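Local structure of translation initiation factor eIF2B subunit gamma (Schizosaccharomyces pombe, 5B04) at residues 43-48 with 146-151; 69-74 with 101-106; 240-245 with 322-327; 362-367 with 379-384. The protein forms part of the eIF2B complex, which catalyses exchange of GDP for GTP on the gamma subunit of the translation initiation factor eIF2. The protein carries 3 engineered substitutions. All coordinates share one frame; numbering follows the deposited sequence.

How the contacts relate
From the N terminus, strand 39-45 leads into the first segment of contact 1, whose loop closes only when strand 142-147 arrives alongside it. Contact 2 is nested within that loop: it joins the turn before helix 74-82 to helix 97-105, and its Met72 and Leu73 pack against contact 1. Contact 3 follows in series, closing the loop from strand 230-245, next to 142-147 in the central sheet, to the chain after strand 315-319; it touches contact 1 through Leu326 and Asp149. Contact 4 comes last and closes a short loop, one coil of the left-handed beta-helix. Its centre lies about 17 Å from that of contact 2, and Asn69 bridges the two domains by packing on 362-367 and 379-384.

Contact 1 (43-48 with 146-151); sequences VFAGFG and LSCDSI
Val43 and Phe44 pair with Leu146 and Ser147 as neighbouring parallel strands in the central sheet of a Rossmann-like, GT-A type nucleotidyltransferase-like domain. Val43 and Leu146 share one face of the sheet, where their side chains cross obliquely with Val43 CG2 4.1 Å from Leu146 CB. The other branch of Val43, CG1, stands opposite its own backbone N (chi1 173°) and thereby reaches forward along the neighbouring strand to lie 3.9 Å from Cys148 N. Leu80 of helix 74-82 covers both residues of this face.

Phe44 and Ser147 occupy the other face but diverge. The Phe44 ring swings off toward the loop, where the backbone N of Gly46 sits over the centre of one ring face, while Ser147 turns its OG to Asp149 OD1 in a weak hydrogen bond. Ser147 N is held by Ser150 OG across a type I turn, which bends the chain away once the pairing ends. The pairing itself uses two backbone bonds, Phe44 N to Leu146 O at 2.9 Å and Cys148 N to Phe44 O at 3.0 Å.

Beyond the paired residues, AGFG lies where sugar-nucleotide pyrophosphorylases, which share this fold, carry their glycine-rich nucleotide-binding loop, and is probably its counterpart. Here Ala45 CB meets Cys148 CB at 3.8 Å. Cys148 carries its sulfur between the backbone N and the carbonyl carbon (chi1 62°), a rotation that brings SG to 3.7 Å from Ala45 CA.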
loop_
_atom_site.group_PDB
_atom_site.type_symbol
_atom_site.label_atom_id
_atom_site.label_comp_id
_atom_site.label_asym_id
_atom_site.label_seq_id
_atom_site.Cartn_x
_atom_site.Cartn_y
_atom_site.Cartn_z
ATOM N N VAL E 43 -52.431 -35.618 21.635
ATOM C CA VAL E 43 -52.484 -36.870 20.891
ATOM C C VAL E 43 -53.892 -37.449 20.933
ATOM O O VAL E 43 -54.435 -37.696 22.010
ATOM C CB VAL E 43 -51.490 -37.906 21.446
ATOM C CG1 VAL E 43 -51.685 -39.250 20.760
ATOM C CG2 VAL E 43 -50.063 -37.415 21.277
ATOM N N PHE E 44 -54.485 -37.656 19.763
ATOM C CA PHE E 44 -55.821 -38.233 19.691
ATOM C C PHE E 44 -55.755 -39.736 19.452
ATOM O O PHE E 44 -55.183 -40.198 18.465
ATOM C CB PHE E 44 -56.648 -37.557 18.595
ATOM C CG PHE E 44 -58.039 -38.111 18.461
ATOM C CD1 PHE E 44 -58.810 -38.360 19.584
ATOM C CD2 PHE E 44 -58.578 -38.377 17.212
ATOM C CE1 PHE E 44 -60.089 -38.874 19.466
ATOM C CE2 PHE E 44 -59.858 -38.886 17.088
ATOM C CZ PHE E 44 -60.616 -39.132 18.217
ATOM N N ALA E 45 -56.344 -40.493 20.372
ATOM C CA ALA E 45 -56.375 -41.946 20.276
ATOM C C ALA E 45 -57.809 -42.442 20.161
ATOM O O ALA E 45 -58.412 -42.865 21.148
ATOM C CB ALA E 45 -55.690 -42.570 21.479
ATOM N N GLY E 46 -58.353 -42.389 18.952
ATOM C CA GLY E 46 -59.734 -42.771 18.729
ATOM C C GLY E 46 -59.918 -44.255 18.486
ATOM O O GLY E 46 -58.950 -45.013 18.419
ATOM N N PHE E 47 -61.176 -44.664 18.367
ATOM C CA PHE E 47 -61.524 -46.030 18.001
ATOM C C PHE E 47 -60.981 -46.337 16.611
ATOM O O PHE E 47 -60.902 -45.448 15.763
ATOM C CB PHE E 47 -63.042 -46.213 18.051
ATOM C CG PHE E 47 -63.519 -47.570 17.617
ATOM C CD1 PHE E 47 -63.578 -48.620 18.515
ATOM C CD2 PHE E 47 -63.938 -47.786 16.313
ATOM C CE1 PHE E 47 -64.029 -49.864 18.121
ATOM C CE2 PHE E 47 -64.387 -49.028 15.911
ATOM C CZ PHE E 47 -64.433 -50.070 16.815
ATOM N N GLY E 48 -60.597 -47.590 16.386
ATOM C CA GLY E 48 -60.059 -48.008 15.103
ATOM C C GLY E 48 -61.002 -47.732 13.949
ATOM O O GLY E 48 -62.041 -48.379 13.816
ATOM N N LEU E 146 -50.984 -34.674 17.305
ATOM C CA LEU E 146 -50.623 -35.953 16.706
ATOM C C LEU E 146 -51.750 -36.969 16.822
ATOM O O LEU E 146 -52.687 -36.791 17.602
ATOM C CB LEU E 146 -49.363 -36.521 17.361
ATOM C CG LEU E 146 -48.026 -35.856 17.047
ATOM C CD1 LEU E 146 -46.903 -36.600 17.749
ATOM C CD2 LEU E 146 -47.790 -35.817 15.549
ATOM N N SER E 147 -51.653 -38.034 16.036
ATOM C CA SER E 147 -52.537 -39.179 16.184
ATOM C C SER E 147 -51.776 -40.292 16.889
ATOM O O SER E 147 -50.546 -40.300 16.889
ATOM C CB SER E 147 -53.056 -39.655 14.827
ATOM O OG SER E 147 -53.823 -40.838 14.964
ATOM N N CYS E 148 -52.501 -41.228 17.489
ATOM C CA CYS E 148 -51.866 -42.327 18.207
ATOM C C CYS E 148 -51.134 -43.260 17.248
ATOM O O CYS E 148 -50.288 -44.050 17.665
ATOM C CB CYS E 148 -52.898 -43.109 19.020
ATOM S SG CYS E 148 -54.200 -43.887 18.039
ATOM N N ASP E 149 -51.458 -43.159 15.962
ATOM C CA ASP E 149 -50.844 -44.009 14.949
ATOM C C ASP E 149 -49.666 -43.337 14.249
ATOM O O ASP E 149 -48.959 -43.971 13.475
ATOM C CB ASP E 149 -51.889 -44.441 13.912
ATOM C CG ASP E 149 -52.697 -43.276 13.367
ATOM O OD1 ASP E 149 -52.111 -42.206 13.098
ATOM O OD2 ASP E 149 -53.925 -43.433 13.206
ATOM N N SER E 150 -49.453 -42.055 14.523
ATOM C CA SER E 150 -48.382 -41.310 13.868
ATOM C C SER E 150 -47.000 -41.897 14.165
ATOM O O SER E 150 -46.399 -41.601 15.197
ATOM C CB SER E 150 -48.427 -39.841 14.291
ATOM O OG SER E 150 -49.689 -39.267 14.000
ATOM N N ILE E 151 -46.507 -42.736 13.256
ATOM C CA ILE E 151 -45.162 -43.294 13.373
ATOM C C ILE E 151 -44.171 -42.415 12.624
ATOM O O ILE E 151 -44.110 -42.445 11.396
ATOM C CB ILE E 151 -45.077 -44.730 12.817
ATOM C CG1 ILE E 151 -46.292 -45.553 13.244
ATOM C CG2 ILE E 151 -43.780 -45.395 13.258
ATOM C CD1 ILE E 151 -46.407 -45.745 14.740
#

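Contact 2 (69-74 with 101-106); sequences NKPMLH and NAWLRS
Trp103 projects from helix 97-105 as a broad wedge and fits into the hollow formed by Pro71, Leu73 and His74. The helix is the crossover of a beta-alpha-beta unit linking the parallel strands 87-92 and 113-117 of the Rossmann-like sheet, and the hollow is shaped by a type I turn from Pro71 to His74, just where helix 74-82 begins. With CG opposite the backbone N (chi1 175°), the indole extends well clear of its helix and spans a gap of 9.0 Å between Trp103 CA and Pro71 CA.

Pro71 lies over one face of the indole, off centre: its CG rests 3.5 Å from Trp103 CE2, and CB also lies over this face, near CE2 and CZ2. The six-membered ring pushes deeper, toward Leu73 and His74. Leu73 CD2 approaches Trp103 CZ3 obliquely at 3.6 Å and lies at the limit of contact, 4.5 Å, from Leu104 CD2. Leu104 also packs on Ile114 and Val116 of strand 113-117. No hydrogen bond joins the segments, so the fit depends on shape. The leading corner of the wedge, Trp103 CH2, stops 4.0 Å from His74 CA.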
loop_
_atom_site.group_PDB
_atom_site.type_symbol
_atom_site.label_atom_id
_atom_site.label_comp_id
_atom_site.label_asym_id
_atom_site.label_seq_id
_atom_site.Cartn_x
_atom_site.Cartn_y
_atom_site.Cartn_z
ATOM N N ASN E 69 -43.448 -54.832 18.536
ATOM C CA ASN E 69 -43.541 -55.332 19.905
ATOM C C ASN E 69 -43.617 -54.179 20.901
ATOM O O ASN E 69 -43.237 -54.313 22.063
ATOM C CB ASN E 69 -42.366 -56.255 20.233
ATOM C CG ASN E 69 -42.580 -57.665 19.724
ATOM O OD1 ASN E 69 -43.716 -58.099 19.528
ATOM N ND2 ASN E 69 -41.489 -58.390 19.507
ATOM N N LYS E 70 -44.112 -53.044 20.420
ATOM C CA LYS E 70 -44.387 -51.879 21.247
ATOM C C LYS E 70 -45.722 -51.295 20.815
ATOM O O LYS E 70 -45.984 -51.173 19.618
ATOM C CB LYS E 70 -43.281 -50.829 21.122
ATOM C CG LYS E 70 -41.937 -51.246 21.691
ATOM C CD LYS E 70 -40.902 -50.149 21.491
ATOM C CE LYS E 70 -39.547 -50.557 22.043
ATOM N NZ LYS E 70 -38.508 -49.526 21.773
ATOM N N PRO E 71 -46.576 -50.941 21.788
ATOM C CA PRO E 71 -47.897 -50.370 21.506
ATOM C C PRO E 71 -47.827 -49.165 20.572
ATOM O O PRO E 71 -46.821 -48.457 20.550
ATOM C CB PRO E 71 -48.402 -49.962 22.891
ATOM C CG PRO E 71 -47.716 -50.903 23.818
ATOM C CD PRO E 71 -46.349 -51.114 23.232
ATOM N N MET E 72 -48.893 -48.953 19.807
ATOM C CA MET E 72 -48.949 -47.892 18.807
ATOM C C MET E 72 -48.673 -46.514 19.404
ATOM O O MET E 72 -48.025 -45.674 18.779
ATOM C CB MET E 72 -50.317 -47.899 18.123
ATOM C CG MET E 72 -50.389 -47.098 16.842
ATOM S SD MET E 72 -52.017 -47.214 16.080
ATOM C CE MET E 72 -52.108 -48.970 15.743
ATOM N N LEU E 73 -49.157 -46.300 20.623
ATOM C CA LEU E 73 -49.051 -45.009 21.294
ATOM C C LEU E 73 -47.608 -44.639 21.637
ATOM O O LEU E 73 -47.294 -43.467 21.845
ATOM C CB LEU E 73 -49.900 -45.015 22.567
ATOM C CG LEU E 73 -50.132 -43.682 23.278
ATOM C CD1 LEU E 73 -51.131 -42.829 22.511
ATOM C CD2 LEU E 73 -50.598 -43.914 24.705
ATOM N N HIS E 74 -46.737 -45.642 21.691
ATOM C CA HIS E 74 -45.344 -45.444 22.086
ATOM C C HIS E 74 -44.591 -44.464 21.188
ATOM O O HIS E 74 -43.738 -43.712 21.657
ATOM C CB HIS E 74 -44.610 -46.788 22.102
ATOM C CG HIS E 74 -43.119 -46.663 22.115
ATOM N ND1 HIS E 74 -42.364 -46.635 20.962
ATOM C CD2 HIS E 74 -42.240 -46.562 23.141
ATOM C CE1 HIS E 74 -41.086 -46.520 21.276
ATOM N NE2 HIS E 74 -40.984 -46.474 22.593
ATOM N N ASN E 101 -54.598 -46.005 30.392
ATOM C CA ASN E 101 -54.037 -45.615 31.681
ATOM C C ASN E 101 -53.209 -46.731 32.306
ATOM O O ASN E 101 -52.171 -46.477 32.918
ATOM C CB ASN E 101 -55.152 -45.198 32.642
ATOM C CG ASN E 101 -55.522 -43.736 32.510
ATOM O OD1 ASN E 101 -56.613 -43.396 32.048
ATOM N ND2 ASN E 101 -54.617 -42.858 32.926
ATOM N N ALA E 102 -53.673 -47.967 32.146
ATOM C CA ALA E 102 -52.994 -49.126 32.717
ATOM C C ALA E 102 -51.619 -49.329 32.094
ATOM O O ALA E 102 -50.665 -49.692 32.782
ATOM C CB ALA E 102 -53.841 -50.378 32.541
ATOM N N TRP E 103 -51.518 -49.098 30.789
ATOM C CA TRP E 103 -50.244 -49.244 30.099
ATOM C C TRP E 103 -49.297 -48.107 30.468
ATOM O O TRP E 103 -48.079 -48.284 30.492
ATOM C CB TRP E 103 -50.444 -49.291 28.584
ATOM C CG TRP E 103 -49.152 -49.323 27.832
ATOM C CD1 TRP E 103 -48.311 -50.388 27.691
ATOM C CD2 TRP E 103 -48.544 -48.236 27.124
ATOM N NE1 TRP E 103 -47.219 -50.033 26.937
ATOM C CE2 TRP E 103 -47.339 -48.717 26.576
ATOM C CE3 TRP E 103 -48.905 -46.904 26.898
ATOM C CZ2 TRP E 103 -46.492 -47.913 25.816
ATOM C CZ3 TRP E 103 -48.062 -46.108 26.143
ATOM C CH2 TRP E 103 -46.870 -46.615 25.612
ATOM N N LEU E 104 -49.862 -46.940 30.758
ATOM C CA LEU E 104 -49.070 -45.800 31.200
ATOM C C LEU E 104 -48.541 -46.038 32.610
ATOM O O LEU E 104 -47.472 -45.549 32.973
ATOM C CB LEU E 104 -49.898 -44.516 31.151
ATOM C CG LEU E 104 -50.297 -44.041 29.753
ATOM C CD1 LEU E 104 -51.206 -42.832 29.842
ATOM C CD2 LEU E 104 -49.065 -43.727 28.921
ATOM N N ARG E 105 -49.307 -46.790 33.396
ATOM C CA ARG E 105 -48.901 -47.186 34.739
ATOM C C ARG E 105 -47.586 -47.955 34.684
ATOM O O ARG E 105 -46.628 -47.627 35.385
ATOM C CB ARG E 105 -49.992 -48.036 35.391
ATOM C CG ARG E 105 -50.424 -47.582 36.773
ATOM C CD ARG E 105 -51.746 -48.231 37.151
ATOM N NE ARG E 105 -51.737 -49.669 36.894
ATOM C CZ ARG E 105 -52.821 -50.388 36.621
ATOM N NH1 ARG E 105 -54.010 -49.804 36.565
ATOM N NH2 ARG E 105 -52.716 -51.691 36.400
ATOM N N SER E 106 -47.555 -48.981 33.840
ATOM C CA SER E 106 -46.335 -49.732 33.572
ATOM C C SER E 106 -46.366 -50.252 32.139
ATOM O O SER E 106 -47.356 -50.841 31.706
ATOM C CB SER E 106 -46.170 -50.888 34.559
ATOM O OG SER E 106 -47.020 -51.970 34.223
#

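Contact 3 (240-245 with 322-327); sequences AHIFVF and RANNLP
Leu326 reaches across to the bend at Ala240 and His241, its CD2 coming to 4.0 Å from His241 CB. Ala240, Asn324 and Leu326 lose the most surface here. They join strand 230-245, a long member of the nucleotidyltransferase-like sheet, to the extended chain that follows strand 315-319.

Ala240 lies between the other two. Its backbone carbonyl carbon is 4.5 Å from Leu326 CG, and its methyl group faces Asn324, although that approach is too close in the model to be trusted in detail. The end of Asn324 also comes near Ile242 CD1, but the placement of its amide is doubtful for the same reason. The torsion of Ile242 that sets CG1 opposite its carbonyl carbon (chi1 -46°) helps bring this end of the side chain toward the loop.

The same methyl of Leu326 that meets the histidine, CD2, also packs on Asp149, in the turn that follows strand 142-147. The His241 imidazole itself leads away from the loop, toward Ser147, and Phe243 CE2 covers one of its faces.

Asn325, between the two inward-facing residues, bonds through OD1 to Ser238 OG, and Asn324 O accepts a hydrogen bond from Ser175 OG. With no hydrogen bond between them, 240-245 and 322-327 meet largely by van der Waals packing, while the bonds to Ser238 and Ser175 probably help fix the course of the loop.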
loop_
_atom_site.group_PDB
_atom_site.type_symbol
_atom_site.label_atom_id
_atom_site.label_comp_id
_atom_site.label_asym_id
_atom_site.label_seq_id
_atom_site.Cartn_x
_atom_site.Cartn_y
_atom_site.Cartn_z
ATOM N N ALA E 240 -49.377 -37.174 7.342
ATOM C CA ALA E 240 -48.729 -37.866 8.449
ATOM C C ALA E 240 -49.420 -37.530 9.764
ATOM O O ALA E 240 -48.958 -37.916 10.839
ATOM C CB ALA E 240 -47.255 -37.501 8.512
ATOM N N HIS E 241 -50.535 -36.811 9.656
ATOM C CA HIS E 241 -51.306 -36.316 10.796
ATOM C C HIS E 241 -50.434 -35.631 11.842
ATOM O O HIS E 241 -50.710 -35.703 13.040
ATOM C CB HIS E 241 -52.106 -37.443 11.448
ATOM C CG HIS E 241 -53.334 -36.978 12.167
ATOM N ND1 HIS E 241 -53.324 -36.607 13.494
ATOM C CD2 HIS E 241 -54.611 -36.828 11.743
ATOM C CE1 HIS E 241 -54.543 -36.247 13.856
ATOM N NE2 HIS E 241 -55.342 -36.371 12.812
ATOM N N ILE E 242 -49.373 -34.976 11.383
ATOM C CA ILE E 242 -48.593 -34.105 12.244
ATOM C C ILE E 242 -49.034 -32.675 11.998
ATOM O O ILE E 242 -48.913 -32.163 10.886
ATOM C CB ILE E 242 -47.085 -34.208 11.986
ATOM C CG1 ILE E 242 -46.638 -35.661 11.874
ATOM C CG2 ILE E 242 -46.309 -33.479 13.076
ATOM C CD1 ILE E 242 -45.226 -35.785 11.364
ATOM N N PHE E 243 -49.552 -32.033 13.036
ATOM C CA PHE E 243 -50.018 -30.664 12.908
ATOM C C PHE E 243 -49.506 -29.810 14.051
ATOM O O PHE E 243 -49.270 -30.303 15.153
ATOM C CB PHE E 243 -51.545 -30.618 12.860
ATOM C CG PHE E 243 -52.137 -31.400 11.730
ATOM C CD1 PHE E 243 -52.349 -30.806 10.497
ATOM C CD2 PHE E 243 -52.476 -32.728 11.896
ATOM C CE1 PHE E 243 -52.889 -31.523 9.456
ATOM C CE2 PHE E 243 -53.021 -33.444 10.857
ATOM C CZ PHE E 243 -53.212 -32.846 9.633
ATOM N N VAL E 244 -49.324 -28.526 13.776
ATOM C CA VAL E 244 -49.012 -27.557 14.813
ATOM C C VAL E 244 -49.708 -26.248 14.468
ATOM O O VAL E 244 -49.551 -25.714 13.369
ATOM C CB VAL E 244 -47.492 -27.349 14.976
ATOM C CG1 VAL E 244 -46.815 -27.192 13.622
ATOM C CG2 VAL E 244 -47.210 -26.158 15.880
ATOM N N PHE E 245 -50.502 -25.747 15.405
ATOM C CA PHE E 245 -51.351 -24.596 15.141
ATOM C C PHE E 245 -51.002 -23.398 16.010
ATOM O O PHE E 245 -50.427 -23.545 17.089
ATOM C CB PHE E 245 -52.820 -24.957 15.365
ATOM C CG PHE E 245 -53.312 -26.090 14.513
ATOM C CD1 PHE E 245 -53.842 -25.851 13.259
ATOM C CD2 PHE E 245 -53.265 -27.394 14.974
ATOM C CE1 PHE E 245 -54.303 -26.889 12.473
ATOM C CE2 PHE E 245 -53.729 -28.434 14.198
ATOM C CZ PHE E 245 -54.245 -28.183 12.943
ATOM N N ARG E 322 -37.793 -39.716 4.200
ATOM C CA ARG E 322 -38.045 -41.053 4.746
ATOM C C ARG E 322 -38.675 -41.128 6.119
ATOM O O ARG E 322 -38.713 -40.160 6.859
ATOM C CB ARG E 322 -36.816 -41.945 4.574
ATOM C CG ARG E 322 -36.457 -42.263 3.144
ATOM C CD ARG E 322 -35.263 -43.185 3.096
ATOM N NE ARG E 322 -34.844 -43.459 1.736
ATOM C CZ ARG E 322 -33.756 -44.144 1.418
ATOM N NH1 ARG E 322 -33.003 -44.652 2.373
ATOM N NH2 ARG E 322 -33.451 -44.355 0.152
ATOM N N ALA E 323 -39.104 -42.334 6.449
ATOM C CA ALA E 323 -39.537 -42.734 7.771
ATOM C C ALA E 323 -40.802 -42.249 8.419
ATOM O O ALA E 323 -41.117 -42.724 9.489
ATOM C CB ALA E 323 -38.361 -42.493 8.695
ATOM N N ASN E 324 -41.543 -41.345 7.791
ATOM C CA ASN E 324 -42.782 -40.896 8.415
ATOM C C ASN E 324 -44.097 -41.038 7.673
ATOM O O ASN E 324 -44.385 -40.356 6.716
ATOM C CB ASN E 324 -42.580 -39.531 9.103
ATOM C CG ASN E 324 -43.427 -38.417 8.540
ATOM O OD1 ASN E 324 -44.633 -38.514 8.465
ATOM N ND2 ASN E 324 -42.791 -37.349 8.162
ATOM N N ASN E 325 -44.925 -41.865 8.258
ATOM C CA ASN E 325 -46.349 -42.014 7.950
ATOM C C ASN E 325 -47.101 -42.691 9.097
ATOM O O ASN E 325 -46.594 -42.766 10.215
ATOM C CB ASN E 325 -46.550 -42.796 6.650
ATOM C CG ASN E 325 -46.883 -41.892 5.473
ATOM O OD1 ASN E 325 -47.480 -40.829 5.644
ATOM N ND2 ASN E 325 -46.494 -42.309 4.274
ATOM N N LEU E 326 -48.362 -43.025 8.862
ATOM C CA LEU E 326 -49.209 -43.533 9.927
ATOM C C LEU E 326 -50.003 -44.742 9.537
ATOM O O LEU E 326 -50.369 -44.892 8.387
ATOM C CB LEU E 326 -50.162 -42.465 10.449
ATOM C CG LEU E 326 -51.107 -41.677 9.557
ATOM C CD1 LEU E 326 -51.461 -42.425 8.296
ATOM C CD2 LEU E 326 -52.358 -41.241 10.296
ATOM N N PRO E 327 -50.249 -45.651 10.576
ATOM C CA PRO E 327 -51.157 -46.720 10.203
ATOM C C PRO E 327 -52.559 -46.509 10.708
ATOM O O PRO E 327 -52.844 -46.768 11.853
ATOM C CB PRO E 327 -50.571 -47.902 10.923
ATOM C CG PRO E 327 -50.238 -47.372 12.234
ATOM C CD PRO E 327 -49.825 -45.957 12.025
#

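Contact 4 (362-367 with 379-384); sequences VNEGTT and IGKNCV
Thr366 inserts its side chain into the bend at Gly380-Cys383, starting with CB, which lies 3.3 Å from Cys383 N. At CB the two branches part. The hydroxyl stands opposite the threonine's own carbonyl carbon (chi1 -69°), a rotation that aims it at the neighbouring backbone, where it serves two partners. OG1 donates to Gly380 O at 2.9 Å, the donor tilted 33° from the carbonyl plane, and accepts from Cys383 N in a nearly straight bond with an N-H...O angle of 164°. Gly380 O also takes a weak hydrogen bond from Asn363 N.

Such coil-to-coil stacking builds the left-handed parallel beta-helix of the hexapeptide-repeat family, and the two segments occupy equivalent places on successive coils. The methyl branch, CG2, lies beside Cys383 O and CB, 3.5 Å from the latter, with Ile379 CG2 3.9 Å away. Ile379 in turn lies side by side with Val362, both pointing the same way, with Val362 CG2 3.9 Å from Ile379 CB. Past the threonine, Thr367 N makes a weak hydrogen bond to Cys383 O, and Thr367 pairs in parallel with Val384. Asn363 runs alongside Lys381, both pointing the same way, its ND2 3.8 Å from Lys381 CG.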
loop_
_atom_site.group_PDB
_atom_site.type_symbol
_atom_site.label_atom_id
_atom_site.label_comp_id
_atom_site.label_asym_id
_atom_site.label_seq_id
_atom_site.Cartn_x
_atom_site.Cartn_y
_atom_site.Cartn_z
ATOM N N VAL E 362 -39.622 -61.456 18.378
ATOM C CA VAL E 362 -40.479 -62.233 19.230
ATOM C C VAL E 362 -40.315 -61.700 20.632
ATOM O O VAL E 362 -39.209 -61.447 21.059
ATOM C CB VAL E 362 -40.004 -63.667 19.213
ATOM C CG1 VAL E 362 -38.521 -63.693 19.503
ATOM C CG2 VAL E 362 -40.769 -64.488 20.219
ATOM N N ASN E 363 -41.405 -61.536 21.360
ATOM C CA ASN E 363 -41.326 -60.898 22.667
ATOM C C ASN E 363 -41.064 -61.797 23.839
ATOM O O ASN E 363 -40.672 -62.928 23.674
ATOM C CB ASN E 363 -42.531 -60.028 22.956
ATOM C CG ASN E 363 -42.139 -58.711 23.566
ATOM O OD1 ASN E 363 -40.982 -58.480 23.864
ATOM N ND2 ASN E 363 -43.103 -57.844 23.750
ATOM N N GLU E 364 -41.230 -61.238 25.028
ATOM C CA GLU E 364 -40.997 -61.930 26.287
ATOM C C GLU E 364 -42.015 -62.973 26.719
ATOM O O GLU E 364 -43.178 -62.938 26.342
ATOM C CB GLU E 364 -40.841 -60.910 27.392
ATOM C CG GLU E 364 -39.896 -59.788 27.033
ATOM C CD GLU E 364 -40.035 -58.608 27.959
ATOM O OE1 GLU E 364 -40.655 -58.764 29.027
ATOM O OE2 GLU E 364 -39.530 -57.525 27.612
ATOM N N GLY E 365 -41.537 -63.891 27.541
ATOM C CA GLY E 365 -42.311 -64.978 28.117
ATOM C C GLY E 365 -42.858 -65.942 27.081
ATOM O O GLY E 365 -43.408 -66.992 27.421
ATOM N N THR E 366 -42.706 -65.579 25.811
ATOM C CA THR E 366 -43.237 -66.364 24.702
ATOM C C THR E 366 -42.408 -67.606 24.418
ATOM O O THR E 366 -41.307 -67.521 23.877
ATOM C CB THR E 366 -43.318 -65.523 23.412
ATOM O OG1 THR E 366 -44.327 -64.517 23.559
ATOM C CG2 THR E 366 -43.660 -66.403 22.215
ATOM N N THR E 367 -42.965 -68.786 24.592
ATOM C CA THR E 367 -42.195 -69.967 24.231
ATOM C C THR E 367 -42.778 -70.695 23.022
ATOM O O THR E 367 -43.986 -70.854 22.925
ATOM C CB THR E 367 -42.065 -70.910 25.425
ATOM O OG1 THR E 367 -41.692 -72.211 24.975
ATOM C CG2 THR E 367 -43.375 -70.993 26.145
ATOM N N ILE E 379 -43.720 -61.435 16.837
ATOM C CA ILE E 379 -44.494 -62.178 17.826
ATOM C C ILE E 379 -44.577 -61.430 19.155
ATOM O O ILE E 379 -43.567 -60.957 19.676
ATOM C CB ILE E 379 -43.896 -63.577 18.067
ATOM C CG1 ILE E 379 -43.742 -64.323 16.740
ATOM C CG2 ILE E 379 -44.759 -64.373 19.035
ATOM C CD1 ILE E 379 -43.283 -65.756 16.888
ATOM N N GLY E 380 -45.788 -61.335 19.698
ATOM C CA GLY E 380 -46.032 -60.596 20.923
ATOM C C GLY E 380 -45.485 -61.241 22.183
ATOM O O GLY E 380 -44.556 -62.048 22.133
ATOM N N LYS E 381 -46.077 -60.885 23.319
ATOM C CA LYS E 381 -45.558 -61.286 24.621
ATOM C C LYS E 381 -46.256 -62.532 25.171
ATOM O O LYS E 381 -47.450 -62.730 24.951
ATOM C CB LYS E 381 -45.688 -60.123 25.608
ATOM C CG LYS E 381 -44.495 -59.958 26.537
ATOM C CD LYS E 381 -44.457 -58.591 27.203
ATOM C CE LYS E 381 -45.848 -58.023 27.424
ATOM N NZ LYS E 381 -45.794 -56.580 27.788
ATOM N N ASN E 382 -45.491 -63.340 25.906
ATOM C CA ASN E 382 -45.901 -64.645 26.446
ATOM C C ASN E 382 -46.896 -65.435 25.584
ATOM O O ASN E 382 -48.003 -65.759 26.012
ATOM C CB ASN E 382 -46.441 -64.483 27.881
ATOM C CG ASN E 382 -47.689 -63.621 27.965
ATOM O OD1 ASN E 382 -48.794 -64.136 28.134
ATOM N ND2 ASN E 382 -47.517 -62.308 27.881
ATOM N N CYS E 383 -46.466 -65.761 24.369
ATOM C CA CYS E 383 -47.253 -66.575 23.449
ATOM C C CYS E 383 -46.802 -68.033 23.480
ATOM O O CYS E 383 -45.729 -68.349 23.994
ATOM C CB CYS E 383 -47.146 -66.024 22.025
ATOM S SG CYS E 383 -47.904 -64.406 21.791
ATOM N N VAL E 384 -47.624 -68.920 22.927
ATOM C CA VAL E 384 -47.283 -70.337 22.868
ATOM C C VAL E 384 -47.387 -70.877 21.447
ATOM O O VAL E 384 -48.455 -70.854 20.839
ATOM C CB VAL E 384 -48.186 -71.183 23.785
ATOM C CG1 VAL E 384 -47.891 -72.666 23.600
ATOM C CG2 VAL E 384 -48.005 -70.776 25.236
#